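Local coordinates for proteasome accessory factor B/C (PafBC) (Paenarthrobacter aurescens, PDB 6SJ9), which regulates transcription in the bacterial DNA damage response, probably binding DNA through its winged helix-turn-helix domains, at residues R188-G196 with R205-T213; A625-S633 with L647-I655. All blocks are in the same frame, centred on the assembly; numbering follows the deposited sequence.

Interaction 1 of 2, residues R188-G196 with R205-T213; sequences RFGQWYLVG and RVFRLSRMT
Arg205 pairs with Gly196 at the loop end of an antiparallel beta hairpin, strands 191-198 and 203-208, in the Sm-fold WYL domain. Two backbone hydrogen bonds join this pair: Arg205 N donates to Gly196 O and Gly196 N to Arg205 O. Val206 follows in a non-hydrogen-bonded pair with Val195. Its CG1 is anti to the backbone N (chi1 -168°) and meets Tyr193 CD2 at 3.7 Å. Phe207 forms the next hydrogen-bonded pair. Phe207 N to Leu194 O and Leu194 N to Phe207 O both measure 2.8 Å. The Phe207 side chain runs beside Leu194, and strands 163-168 and 175-188 pack around it. Phe207 CD2 is 4.1 Å from Leu194 CD2. Arg208 lies on the same sheet face as Tyr193 and points the same way. Its guanidinium plane stands 78° from the phenol ring, and its CG comes to 3.5 Å from Tyr193 CE2. Arg208 NH1 rests by the aliphatic part of Gln191 and makes a salt bridge with Asp284. Leu209 begins a short 3-10 segment, yet its N still donates to Trp192 O at 3.0 Å. Water 1 donates to the same carbonyl and accepts from Ser210 N. Trp192 O is thus held by two donors, facing the end of strand 203-208. Met212, a selenomethionine, closes the walk. Its side chain is extended beyond CG, and its CE touches Leu194 CD2 at 3.7 Å.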
loop_
_atom_site.group_PDB
_atom_site.type_symbol
_atom_site.label_atom_id
_atom_site.label_comp_id
_atom_site.label_asym_id
_atom_site.label_seq_id
_atom_site.Cartn_x
_atom_site.Cartn_y
_atom_site.Cartn_z
ATOM N N ARG A 188 -9.478 -12.082 9.206
ATOM C CA ARG A 188 -8.537 -12.950 9.902
ATOM C C ARG A 188 -7.668 -13.647 8.879
ATOM O O ARG A 188 -8.172 -14.150 7.869
ATOM C CB ARG A 188 -9.177 -13.921 10.882
ATOM C CG ARG A 188 -9.358 -13.244 12.222
ATOM C CD ARG A 188 -10.634 -13.661 12.883
ATOM N NE ARG A 188 -10.865 -13.029 14.186
ATOM C CZ ARG A 188 -10.922 -11.712 14.428
ATOM N NH1 ARG A 188 -10.737 -10.811 13.446
ATOM N NH2 ARG A 188 -11.194 -11.292 15.669
ATOM N N PHE A 189 -6.360 -13.688 9.174
ATOM C CA PHE A 189 -5.351 -14.287 8.300
ATOM C C PHE A 189 -5.246 -13.519 6.983
ATOM O O PHE A 189 -4.950 -14.098 5.932
ATOM C CB PHE A 189 -5.691 -15.755 8.033
ATOM C CG PHE A 189 -6.260 -16.466 9.234
ATOM C CD1 PHE A 189 -5.502 -16.662 10.378
ATOM C CD2 PHE A 189 -7.575 -16.922 9.228
ATOM C CE1 PHE A 189 -6.039 -17.318 11.493
ATOM C CE2 PHE A 189 -8.128 -17.573 10.336
ATOM C CZ PHE A 189 -7.353 -17.775 11.470
ATOM N N GLY A 190 -5.440 -12.195 7.041
ATOM C CA GLY A 190 -5.437 -11.357 5.861
ATOM C C GLY A 190 -6.718 -11.379 5.034
ATOM O O GLY A 190 -6.893 -10.501 4.185
ATOM N N GLN A 191 -7.651 -12.303 5.298
ATOM C CA GLN A 191 -8.816 -12.528 4.441
ATOM C C GLN A 191 -10.105 -12.038 5.094
ATOM O O GLN A 191 -10.311 -12.221 6.300
ATOM C CB GLN A 191 -8.945 -14.030 4.124
ATOM C CG GLN A 191 -7.778 -14.584 3.296
ATOM C CD GLN A 191 -7.473 -13.689 2.089
ATOM O OE1 GLN A 191 -6.532 -12.879 2.117
ATOM N NE2 GLN A 191 -8.277 -13.822 1.027
ATOM N N TRP A 192 -11.006 -11.485 4.276
ATOM C CA TRP A 192 -12.193 -10.817 4.783
ATOM C C TRP A 192 -13.418 -11.730 4.749
ATOM O O TRP A 192 -13.627 -12.505 3.811
ATOM C CB TRP A 192 -12.484 -9.551 4.007
ATOM C CG TRP A 192 -11.640 -8.376 4.406
ATOM C CD1 TRP A 192 -10.416 -8.009 3.878
ATOM C CD2 TRP A 192 -11.924 -7.440 5.439
ATOM N NE1 TRP A 192 -9.961 -6.861 4.497
ATOM C CE2 TRP A 192 -10.853 -6.502 5.471
ATOM C CE3 TRP A 192 -12.968 -7.305 6.358
ATOM C CZ2 TRP A 192 -10.803 -5.441 6.382
ATOM C CZ3 TRP A 192 -12.921 -6.235 7.271
ATOM C CH2 TRP A 192 -11.834 -5.314 7.269
ATOM N N TYR A 193 -14.246 -11.582 5.757
ATOM C CA TYR A 193 -15.406 -12.421 5.989
ATOM C C TYR A 193 -16.588 -11.516 6.298
ATOM O O TYR A 193 -16.421 -10.469 6.924
ATOM C CB TYR A 193 -15.224 -13.340 7.197
ATOM C CG TYR A 193 -14.075 -14.317 7.060
ATOM C CD1 TYR A 193 -12.762 -13.906 7.249
ATOM C CD2 TYR A 193 -14.300 -15.649 6.728
ATOM C CE1 TYR A 193 -11.697 -14.820 7.116
ATOM C CE2 TYR A 193 -13.248 -16.560 6.596
ATOM C CZ TYR A 193 -11.953 -16.134 6.789
ATOM O OH TYR A 193 -10.913 -17.036 6.647
ATOM N N LEU A 194 -17.779 -12.000 5.946
ATOM C CA LEU A 194 -19.062 -11.462 6.375
ATOM C C LEU A 194 -19.666 -12.445 7.376
ATOM O O LEU A 194 -19.656 -13.675 7.154
ATOM C CB LEU A 194 -19.988 -11.309 5.164
ATOM C CG LEU A 194 -21.468 -11.057 5.507
ATOM C CD1 LEU A 194 -21.748 -9.645 6.079
ATOM C CD2 LEU A 194 -22.309 -11.314 4.278
ATOM N N VAL A 195 -20.119 -11.933 8.513
ATOM C CA VAL A 195 -20.870 -12.759 9.446
ATOM C C VAL A 195 -22.266 -12.171 9.533
ATOM O O VAL A 195 -22.435 -10.943 9.522
ATOM C CB VAL A 195 -20.229 -12.883 10.852
ATOM C CG1 VAL A 195 -20.111 -11.542 11.490
ATOM C CG2 VAL A 195 -21.107 -13.754 11.746
ATOM N N GLY A 196 -23.274 -13.046 9.571
ATOM C CA GLY A 196 -24.627 -12.547 9.692
ATOM C C GLY A 196 -25.580 -13.705 9.898
ATOM O O GLY A 196 -25.175 -14.876 9.940
ATOM N N ARG A 205 -23.944 -17.552 10.193
ATOM C CA ARG A 205 -23.033 -18.152 9.224
ATOM C C ARG A 205 -21.950 -17.140 8.887
ATOM O O ARG A 205 -22.145 -15.924 9.012
ATOM C CB ARG A 205 -23.714 -18.585 7.918
ATOM C CG ARG A 205 -24.661 -19.770 8.028
ATOM C CD ARG A 205 -23.816 -21.045 8.124
ATOM N NE ARG A 205 -24.602 -22.272 8.180
ATOM C CZ ARG A 205 -25.413 -22.598 9.189
ATOM N NH1 ARG A 205 -25.553 -21.767 10.223
ATOM N NH2 ARG A 205 -26.062 -23.780 9.186
ATOM N N VAL A 206 -20.781 -17.668 8.536
ATOM C CA VAL A 206 -19.640 -16.883 8.124
ATOM C C VAL A 206 -19.370 -17.157 6.652
ATOM O O VAL A 206 -19.374 -18.314 6.211
ATOM C CB VAL A 206 -18.413 -17.186 8.993
ATOM C CG1 VAL A 206 -17.361 -16.139 8.717
ATOM C CG2 VAL A 206 -18.801 -17.191 10.452
ATOM N N PHE A 207 -19.214 -16.093 5.891
ATOM C CA PHE A 207 -19.001 -16.140 4.458
ATOM C C PHE A 207 -17.655 -15.505 4.125
ATOM O O PHE A 207 -17.417 -14.350 4.490
ATOM C CB PHE A 207 -20.130 -15.365 3.771
ATOM C CG PHE A 207 -21.502 -15.898 4.094
ATOM C CD1 PHE A 207 -22.017 -17.010 3.423
ATOM C CD2 PHE A 207 -22.241 -15.336 5.112
ATOM C CE1 PHE A 207 -23.278 -17.510 3.725
ATOM C CE2 PHE A 207 -23.519 -15.800 5.405
ATOM C CZ PHE A 207 -24.033 -16.887 4.721
ATOM N N ARG A 208 -16.800 -16.217 3.394
ATOM C CA ARG A 208 -15.586 -15.604 2.865
ATOM C C ARG A 208 -15.911 -14.736 1.654
ATOM O O ARG A 208 -16.607 -15.177 0.749
ATOM C CB ARG A 208 -14.539 -16.642 2.484
ATOM C CG ARG A 208 -14.319 -17.775 3.450
ATOM C CD ARG A 208 -13.223 -18.728 2.874
ATOM N NE ARG A 208 -12.087 -17.918 2.424
ATOM C CZ ARG A 208 -10.990 -17.663 3.132
ATOM N NH1 ARG A 208 -10.026 -16.895 2.614
ATOM N NH2 ARG A 208 -10.878 -18.137 4.370
ATOM N N LEU A 209 -15.493 -13.474 1.676
ATOM C CA LEU A 209 -15.824 -12.576 0.564
ATOM C C LEU A 209 -15.314 -13.125 -0.761
ATOM O O LEU A 209 -16.027 -13.068 -1.780
ATOM C CB LEU A 209 -15.247 -11.174 0.815
ATOM C CG LEU A 209 -16.153 -10.071 1.346
ATOM C CD1 LEU A 209 -16.744 -10.489 2.650
ATOM C CD2 LEU A 209 -15.391 -8.750 1.556
ATOM N N SER A 210 -14.135 -13.769 -0.740
ATOM C CA SER A 210 -13.555 -14.296 -1.972
ATOM C C SER A 210 -14.424 -15.386 -2.591
ATOM O O SER A 210 -14.313 -15.631 -3.796
ATOM C CB SER A 210 -12.136 -14.816 -1.723
ATOM O OG SER A 210 -12.137 -16.010 -0.942
ATOM N N ARG A 211 -15.305 -16.028 -1.817
ATOM C CA ARG A 211 -16.150 -17.106 -2.334
ATOM C C ARG A 211 -17.530 -16.643 -2.819
ATOM O O ARG A 211 -18.363 -17.486 -3.172
ATOM C CB ARG A 211 -16.299 -18.205 -1.299
ATOM C CG ARG A 211 -14.918 -18.779 -0.808
ATOM C CD ARG A 211 -15.009 -20.286 -0.691
ATOM N NE ARG A 211 -14.888 -20.927 -2.004
ATOM C CZ ARG A 211 -15.360 -22.138 -2.326
ATOM N NH1 ARG A 211 -16.025 -22.890 -1.441
ATOM N NH2 ARG A 211 -15.170 -22.597 -3.562
HETATM N N MSE A 212 -17.782 -15.338 -2.842
HETATM C CA MSE A 212 -19.028 -14.795 -3.394
HETATM C C MSE A 212 -18.948 -14.750 -4.914
HETATM O O MSE A 212 -18.012 -14.190 -5.483
HETATM C CB MSE A 212 -19.298 -13.389 -2.851
HETATM C CG MSE A 212 -19.770 -13.359 -1.422
HETATM SE SE MSE A 212 -19.840 -11.543 -0.715
HETATM C CE MSE A 212 -20.517 -11.990 1.077
ATOM N N THR A 213 -19.938 -15.322 -5.570
ATOM C CA THR A 213 -19.917 -15.344 -7.019
ATOM C C THR A 213 -20.401 -14.033 -7.642
ATOM O O THR A 213 -20.019 -13.727 -8.781
ATOM C CB THR A 213 -20.779 -16.494 -7.490
ATOM O OG1 THR A 213 -22.113 -16.205 -7.130
ATOM C CG2 THR A 213 -20.410 -17.727 -6.740
HETATM O O HOH W 1 -12.292 -13.415 1.428
#

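Interaction 2 of 2, residues A625-S633 with L647-I655; sequences AGWLPMFVS and LRQETRAWI
Trp654 has CG anti to the backbone N (chi1 168°), which swings its indole across helix 627-634 onto Pro629 and Ser633. Ser633 OG sits between its own backbone N and carbonyl carbon, where it meets the indole N-H. Trp654 NE1 donates to Ser633 OG at 3.0 Å, with the oxygen 3° out of the ring plane. Ser633 OG also hydrogen-bonds to Ala293 O, so the buried hydroxyl has two partners. Pro629 CB lies over one indole face in a CH-pi contact, 3.6 Å from the centroid of the five-membered ring. Met630, a selenomethionine, adds its CG, 3.7 Å from Trp654 CZ2. With an alanine in place of Trp654, Ser633 OG would probably lose its indole donor, and Pro629 CB its ring face. Near the middle, Thr651 faces the helix with both branches. Its OG1 is 3.4 Å from Pro629 CG, while its CG2 packs on Val632 CB. The backbones come close here, with Pro629 CA and Thr651 CA 4.6 Å apart. Val632 CG1 also meets Ile655 CD1. At the other end, Leu647 splits its methyls: CD2 goes to Ala625 CB and CD1 to Leu628 CD2. The axes of 627-633 and 647-655 cross at -59° and approach to 8.9 Å. Leu628, Val632, Leu647 and Thr651 also touch strands 586-592 or 639-643. Helix 627-634 is the second helix of the WCX domain's ferredoxin-like fold, and helix 645-659 follows its last strand and packs against the same sheet.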
loop_
_atom_site.group_PDB
_atom_site.type_symbol
_atom_site.label_atom_id
_atom_site.label_comp_id
_atom_site.label_asym_id
_atom_site.label_seq_id
_atom_site.Cartn_x
_atom_site.Cartn_y
_atom_site.Cartn_z
ATOM N N ALA A 625 2.037 2.326 -19.405
ATOM C CA ALA A 625 1.152 1.505 -20.226
ATOM C C ALA A 625 1.431 0.023 -20.048
ATOM O O ALA A 625 0.537 -0.791 -20.299
ATOM C CB ALA A 625 1.266 1.887 -21.706
ATOM N N GLY A 626 2.653 -0.344 -19.647
ATOM C CA GLY A 626 2.975 -1.746 -19.431
ATOM C C GLY A 626 2.226 -2.404 -18.279
ATOM O O GLY A 626 2.022 -3.621 -18.288
ATOM N N TRP A 627 1.780 -1.625 -17.289
ATOM C CA TRP A 627 1.037 -2.237 -16.186
ATOM C C TRP A 627 -0.354 -2.655 -16.587
ATOM O O TRP A 627 -0.934 -3.534 -15.941
ATOM C CB TRP A 627 0.928 -1.290 -15.009
ATOM C CG TRP A 627 2.239 -0.840 -14.559
ATOM C CD1 TRP A 627 3.439 -1.487 -14.729
ATOM C CD2 TRP A 627 2.517 0.336 -13.809
ATOM N NE1 TRP A 627 4.442 -0.766 -14.149
ATOM C CE2 TRP A 627 3.907 0.361 -13.580
ATOM C CE3 TRP A 627 1.727 1.382 -13.320
ATOM C CZ2 TRP A 627 4.521 1.383 -12.895
ATOM C CZ3 TRP A 627 2.331 2.398 -12.622
ATOM C CH2 TRP A 627 3.719 2.397 -12.416
ATOM N N LEU A 628 -0.861 -2.105 -17.687
ATOM C CA LEU A 628 -2.285 -2.221 -17.985
ATOM C C LEU A 628 -2.709 -3.658 -18.246
ATOM O O LEU A 628 -3.753 -4.072 -17.716
ATOM C CB LEU A 628 -2.627 -1.295 -19.154
ATOM C CG LEU A 628 -4.050 -0.799 -19.105
ATOM C CD1 LEU A 628 -4.303 -0.397 -17.706
ATOM C CD2 LEU A 628 -4.175 0.400 -19.996
ATOM N N PRO A 629 -2.017 -4.450 -19.066
ATOM C CA PRO A 629 -2.512 -5.827 -19.311
ATOM C C PRO A 629 -2.598 -6.695 -18.050
ATOM O O PRO A 629 -3.554 -7.468 -17.884
ATOM C CB PRO A 629 -1.497 -6.379 -20.325
ATOM C CG PRO A 629 -0.972 -5.150 -21.023
ATOM C CD PRO A 629 -0.870 -4.119 -19.933
HETATM N N MSE A 630 -1.603 -6.625 -17.183
HETATM C CA MSE A 630 -1.666 -7.248 -15.850
HETATM C C MSE A 630 -2.884 -6.803 -15.040
HETATM O O MSE A 630 -3.608 -7.635 -14.525
HETATM C CB MSE A 630 -0.418 -6.926 -15.051
HETATM C CG MSE A 630 0.871 -7.330 -15.727
HETATM SE SE MSE A 630 2.368 -7.069 -14.480
HETATM C CE MSE A 630 1.997 -5.196 -13.975
ATOM N N PHE A 631 -3.105 -5.488 -14.961
ATOM C CA PHE A 631 -4.314 -4.958 -14.336
ATOM C C PHE A 631 -5.573 -5.624 -14.899
ATOM O O PHE A 631 -6.383 -6.183 -14.147
ATOM C CB PHE A 631 -4.349 -3.447 -14.550
ATOM C CG PHE A 631 -5.577 -2.758 -13.987
ATOM C CD1 PHE A 631 -5.718 -2.566 -12.621
ATOM C CD2 PHE A 631 -6.594 -2.303 -14.830
ATOM C CE1 PHE A 631 -6.840 -1.927 -12.099
ATOM C CE2 PHE A 631 -7.718 -1.685 -14.309
ATOM C CZ PHE A 631 -7.835 -1.490 -12.939
ATOM N N VAL A 632 -5.705 -5.680 -16.241
ATOM C CA VAL A 632 -6.953 -6.184 -16.815
ATOM C C VAL A 632 -7.072 -7.689 -16.577
ATOM O O VAL A 632 -8.160 -8.208 -16.271
ATOM C CB VAL A 632 -7.055 -5.848 -18.322
ATOM C CG1 VAL A 632 -8.272 -6.516 -18.943
ATOM C CG2 VAL A 632 -7.071 -4.342 -18.578
ATOM N N SER A 633 -5.979 -8.433 -16.767
ATOM C CA SER A 633 -6.112 -9.872 -16.568
ATOM C C SER A 633 -6.273 -10.199 -15.090
ATOM O O SER A 633 -7.059 -11.077 -14.737
ATOM C CB SER A 633 -4.922 -10.639 -17.172
ATOM O OG SER A 633 -3.695 -10.366 -16.504
ATOM N N LEU A 647 -3.770 0.240 -26.899
ATOM C CA LEU A 647 -3.636 -0.416 -25.600
ATOM C C LEU A 647 -4.661 -1.521 -25.422
ATOM O O LEU A 647 -4.335 -2.581 -24.877
ATOM C CB LEU A 647 -3.774 0.615 -24.474
ATOM C CG LEU A 647 -2.665 1.656 -24.354
ATOM C CD1 LEU A 647 -2.782 2.429 -23.073
ATOM C CD2 LEU A 647 -1.333 0.941 -24.382
ATOM N N ARG A 648 -5.879 -1.340 -25.950
ATOM C CA ARG A 648 -6.893 -2.385 -25.797
ATOM C C ARG A 648 -6.465 -3.701 -26.439
ATOM O O ARG A 648 -6.642 -4.777 -25.848
ATOM C CB ARG A 648 -8.229 -1.936 -26.392
ATOM C CG ARG A 648 -9.259 -3.051 -26.428
ATOM C CD ARG A 648 -10.429 -2.709 -27.323
ATOM N NE ARG A 648 -11.426 -3.772 -27.383
ATOM C CZ ARG A 648 -12.512 -3.735 -28.155
ATOM N NH1 ARG A 648 -12.742 -2.686 -28.932
ATOM N NH2 ARG A 648 -13.374 -4.746 -28.149
ATOM N N GLN A 649 -5.968 -3.635 -27.681
ATOM C CA GLN A 649 -5.577 -4.848 -28.401
ATOM C C GLN A 649 -4.303 -5.448 -27.826
ATOM O O GLN A 649 -4.155 -6.678 -27.768
ATOM C CB GLN A 649 -5.395 -4.548 -29.892
ATOM C CG GLN A 649 -6.671 -4.113 -30.574
ATOM C CD GLN A 649 -6.560 -4.136 -32.092
ATOM O OE1 GLN A 649 -5.527 -4.524 -32.651
ATOM N NE2 GLN A 649 -7.627 -3.716 -32.768
ATOM N N GLU A 650 -3.385 -4.589 -27.379
ATOM C CA GLU A 650 -2.170 -5.070 -26.743
ATOM C C GLU A 650 -2.498 -5.858 -25.473
ATOM O O GLU A 650 -1.785 -6.810 -25.136
ATOM C CB GLU A 650 -1.268 -3.877 -26.445
ATOM C CG GLU A 650 0.159 -4.216 -26.076
ATOM C CD GLU A 650 0.981 -2.972 -25.741
ATOM O OE1 GLU A 650 0.597 -1.850 -26.159
ATOM O OE2 GLU A 650 2.031 -3.122 -25.078
ATOM N N THR A 651 -3.559 -5.454 -24.753
ATOM C CA THR A 651 -4.041 -6.199 -23.586
ATOM C C THR A 651 -4.769 -7.480 -23.999
ATOM O O THR A 651 -4.616 -8.525 -23.355
ATOM C CB THR A 651 -4.956 -5.305 -22.736
ATOM O OG1 THR A 651 -4.153 -4.425 -21.945
ATOM C CG2 THR A 651 -5.854 -6.135 -21.806
ATOM N N ARG A 652 -5.590 -7.424 -25.053
ATOM C CA ARG A 652 -6.236 -8.649 -25.516
ATOM C C ARG A 652 -5.217 -9.706 -25.927
ATOM O O ARG A 652 -5.464 -10.907 -25.759
ATOM C CB ARG A 652 -7.201 -8.350 -26.682
ATOM C CG ARG A 652 -7.926 -9.606 -27.257
ATOM C CD ARG A 652 -8.619 -10.371 -26.131
ATOM N NE ARG A 652 -9.415 -11.510 -26.568
ATOM C CZ ARG A 652 -10.663 -11.422 -27.023
ATOM N NH1 ARG A 652 -11.248 -10.230 -27.089
ATOM N NH2 ARG A 652 -11.322 -12.518 -27.408
ATOM N N ALA A 653 -4.076 -9.291 -26.474
ATOM C CA ALA A 653 -3.053 -10.265 -26.850
ATOM C C ALA A 653 -2.407 -10.905 -25.613
ATOM O O ALA A 653 -2.134 -12.123 -25.595
ATOM C CB ALA A 653 -2.012 -9.588 -27.748
ATOM N N TRP A 654 -2.180 -10.100 -24.561
ATOM C CA TRP A 654 -1.694 -10.639 -23.290
ATOM C C TRP A 654 -2.649 -11.704 -22.767
ATOM O O TRP A 654 -2.237 -12.844 -22.498
ATOM C CB TRP A 654 -1.527 -9.476 -22.315
ATOM C CG TRP A 654 -1.300 -9.767 -20.864
ATOM C CD1 TRP A 654 -2.241 -9.830 -19.888
ATOM C CD2 TRP A 654 -0.034 -9.914 -20.214
ATOM N NE1 TRP A 654 -1.645 -10.051 -18.665
ATOM C CE2 TRP A 654 -0.289 -10.103 -18.841
ATOM C CE3 TRP A 654 1.288 -9.948 -20.666
ATOM C CZ2 TRP A 654 0.726 -10.316 -17.917
ATOM C CZ3 TRP A 654 2.291 -10.153 -19.756
ATOM C CH2 TRP A 654 2.006 -10.329 -18.383
ATOM N N ILE A 655 -3.950 -11.379 -22.723
ATOM C CA ILE A 655 -4.959 -12.338 -22.259
ATOM C C ILE A 655 -4.992 -13.565 -23.175
ATOM O O ILE A 655 -5.020 -14.714 -22.709
ATOM C CB ILE A 655 -6.347 -11.671 -22.184
ATOM C CG1 ILE A 655 -6.376 -10.555 -21.129
ATOM C CG2 ILE A 655 -7.419 -12.713 -21.894
ATOM C CD1 ILE A 655 -7.560 -9.615 -21.242
#

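How the interactions relate
Interaction 1 comes first along the chain, and interaction 2 follows near the C-terminus. Their centres are about 30 Å apart and their nearest atoms about 14 Å, so they do not touch. They share no sheet or helix. Residues 188-196 and 205-213 form a hairpin in the first WYL domain. Residues 625-633 and 647-655 pair two helices over the four-stranded sheet of the second WCX domain. The chain carries a WYL and a WCX domain twice, and each contact belongs to a different copy. Arg208 to Asp284 ties the first WYL domain to the first WCX domain. Ser633 to Ala293 joins the second WCX domain to the first, so at that point the two halves of the chain meet.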